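Local coordinates for protein AT27789p (Drosophila melanogaster, PDB 5UZM) that probably binds RNA, including mRNA, through domains such as this second quasi-RNA recognition motif of Glorund, the fly homolog of hnRNP F/H, at residues D37-L42 with F56-S61. Sequence-based numbering, arbitrary orientation.
Sequences DREGIL and FVQFES
Leu42 and Phe56 form an antiparallel hydrogen-bonded pair, Leu42 N reaching Phe56 O at 2.9 Å and Phe56 N reaching Leu42 O at 2.7 Å. Ile41 and Val57 follow as a non-hydrogen-bonded pair. Beyond them Gln58 N gives a nearly straight bond (170°) to Gly40 O at 2.9 Å. That carbonyl also takes a CA-H...O contact from Val57 CA at 3.3 Å, with Val57 CG1 close beside it. Val57 CG1 lies anti to its backbone N (chi1 178°), which leaves CG2 to approach Ile41 CG1 loosely at 4.5 Å. Ile41 and Val57 point to one face of the sheet; helix 88-94 lies over part of the opposite face, which carries Leu42, Phe56 and Gln58. There Leu42 touches Met91, and the Phe56 ring leads away from strand 41-45 to Val10 and Lys12. In this beta-alpha-beta-beta-alpha-beta RRM fold strand 41-45 lies at the sheet edge, followed by 54-58, 10-14 and 79-85. At the entry to the edge strand, Asp37 OD1 accepts from Glu39 N at 2.7 Å, met on its anti side but tilted out of the carboxylate plane, which closes an Asx turn, and Gly40 N bonds back to Asp37 O. The Gln58 side chain extends past the Glu39 carbonyl, its exact placement doubtful, and touches Ile88 and Met91. Past the strand, the Phe59 ring packs on Asp64, Thr65 and Ala68 of helix 62-69 and meets Phe29 edge-to-face, before Ser61 caps the start of that helix through OG to Asp64 N.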
loop_
_atom_site.group_PDB
_atom_site.type_symbol
_atom_site.label_atom_id
_atom_site.label_comp_id
_atom_site.label_asym_id
_atom_site.label_seq_id
_atom_site.Cartn_x
_atom_site.Cartn_y
_atom_site.Cartn_z
ATOM N N ASP A 37 12.687 -0.440 -4.408
ATOM C CA ASP A 37 13.436 0.447 -3.535
ATOM C C ASP A 37 12.665 0.709 -2.238
ATOM O O ASP A 37 11.555 0.208 -2.012
ATOM C CB ASP A 37 13.761 1.744 -4.267
ATOM C CG ASP A 37 12.522 2.444 -4.758
ATOM O OD1 ASP A 37 11.916 3.186 -3.961
ATOM O OD2 ASP A 37 12.153 2.243 -5.939
ATOM N N ARG A 38 13.277 1.520 -1.374
ATOM C CA ARG A 38 12.662 1.894 -0.106
ATOM C C ARG A 38 11.286 2.503 -0.301
ATOM O O ARG A 38 10.440 2.427 0.596
ATOM C CB ARG A 38 13.560 2.890 0.630
ATOM C CG ARG A 38 13.321 2.969 2.127
ATOM C CD ARG A 38 14.042 4.175 2.726
ATOM N NE ARG A 38 13.360 5.441 2.444
ATOM C CZ ARG A 38 13.662 6.269 1.442
ATOM N NH1 ARG A 38 12.975 7.395 1.286
ATOM N NH2 ARG A 38 14.646 5.980 0.596
ATOM N N GLU A 39 11.034 3.112 -1.455
ATOM C CA GLU A 39 9.756 3.781 -1.663
ATOM C C GLU A 39 8.716 2.888 -2.320
ATOM O O GLU A 39 7.693 3.389 -2.797
ATOM C CB GLU A 39 9.945 5.052 -2.489
ATOM C CG GLU A 39 10.776 6.120 -1.790
ATOM C CD GLU A 39 10.376 7.526 -2.217
ATOM O OE1 GLU A 39 9.962 8.318 -1.342
ATOM O OE2 GLU A 39 10.453 7.829 -3.429
ATOM N N GLY A 40 8.945 1.579 -2.360
ATOM C CA GLY A 40 7.924 0.694 -2.883
ATOM C C GLY A 40 6.750 0.533 -1.938
ATOM O O GLY A 40 5.601 0.410 -2.379
ATOM N N ILE A 41 7.028 0.427 -0.643
ATOM C CA ILE A 41 5.993 0.209 0.371
ATOM C C ILE A 41 6.330 1.155 1.509
ATOM O O ILE A 41 7.431 1.068 2.076
ATOM C CB ILE A 41 5.967 -1.239 0.903
ATOM C CG1 ILE A 41 5.676 -2.274 -0.207
ATOM C CG2 ILE A 41 5.007 -1.356 2.121
ATOM C CD1 ILE A 41 5.912 -3.753 0.222
ATOM N N LEU A 42 5.401 2.032 1.868
ATOM C CA LEU A 42 5.629 2.973 2.968
ATOM C C LEU A 42 4.453 2.919 3.929
ATOM O O LEU A 42 3.301 3.081 3.515
ATOM C CB LEU A 42 5.833 4.395 2.440
ATOM C CG LEU A 42 7.180 4.602 1.709
ATOM C CD1 LEU A 42 7.361 6.034 1.208
ATOM C CD2 LEU A 42 8.390 4.204 2.582
ATOM N N PHE A 56 1.199 3.204 1.747
ATOM C CA PHE A 56 1.185 3.493 0.316
ATOM C C PHE A 56 2.010 2.423 -0.373
ATOM O O PHE A 56 3.012 1.974 0.187
ATOM C CB PHE A 56 1.779 4.853 -0.007
ATOM C CG PHE A 56 0.905 5.991 0.389
ATOM C CD1 PHE A 56 0.947 6.464 1.675
ATOM C CD2 PHE A 56 0.024 6.555 -0.511
ATOM C CE1 PHE A 56 0.130 7.523 2.070
ATOM C CE2 PHE A 56 -0.800 7.596 -0.112
ATOM C CZ PHE A 56 -0.734 8.084 1.156
ATOM N N VAL A 57 1.581 1.984 -1.549
ATOM C CA VAL A 57 2.312 0.985 -2.327
ATOM C C VAL A 57 2.439 1.510 -3.752
ATOM O O VAL A 57 1.449 1.952 -4.343
ATOM C CB VAL A 57 1.612 -0.395 -2.288
ATOM C CG1 VAL A 57 2.363 -1.416 -3.161
ATOM C CG2 VAL A 57 1.492 -0.880 -0.816
ATOM N N GLN A 58 3.656 1.464 -4.280
ATOM C CA GLN A 58 3.997 1.931 -5.620
ATOM C C GLN A 58 4.252 0.731 -6.513
ATOM O O GLN A 58 5.084 -0.103 -6.164
ATOM C CB GLN A 58 5.275 2.759 -5.594
ATOM C CG GLN A 58 5.207 3.981 -4.791
ATOM C CD GLN A 58 6.336 4.933 -5.124
ATOM O OE1 GLN A 58 6.960 5.518 -4.238
ATOM N NE2 GLN A 58 6.609 5.087 -6.414
ATOM N N PHE A 59 3.599 0.688 -7.674
ATOM C CA PHE A 59 3.762 -0.383 -8.650
ATOM C C PHE A 59 4.549 0.088 -9.870
ATOM O O PHE A 59 4.736 1.280 -10.107
ATOM C CB PHE A 59 2.397 -0.908 -9.094
ATOM C CG PHE A 59 1.582 -1.471 -7.960
ATOM C CD1 PHE A 59 1.797 -2.782 -7.534
ATOM C CD2 PHE A 59 0.641 -0.701 -7.307
ATOM C CE1 PHE A 59 1.071 -3.297 -6.463
ATOM C CE2 PHE A 59 -0.108 -1.223 -6.224
ATOM C CZ PHE A 59 0.130 -2.519 -5.801
ATOM N N GLU A 60 4.948 -0.885 -10.695
ATOM C CA GLU A 60 5.755 -0.556 -11.861
ATOM C C GLU A 60 4.919 -0.145 -13.054
ATOM O O GLU A 60 5.455 0.438 -14.005
ATOM C CB GLU A 60 6.625 -1.749 -12.249
ATOM C CG GLU A 60 7.978 -1.356 -12.725
ATOM C CD GLU A 60 8.820 -0.851 -11.594
ATOM O OE1 GLU A 60 8.882 -1.554 -10.563
ATOM O OE2 GLU A 60 9.403 0.244 -11.724
ATOM N N SER A 61 3.629 -0.452 -13.054
ATOM C CA SER A 61 2.821 -0.275 -14.244
ATOM C C SER A 61 1.420 0.154 -13.856
ATOM O O SER A 61 0.954 -0.069 -12.734
ATOM C CB SER A 61 2.756 -1.553 -15.092
ATOM O OG SER A 61 1.911 -2.526 -14.499
#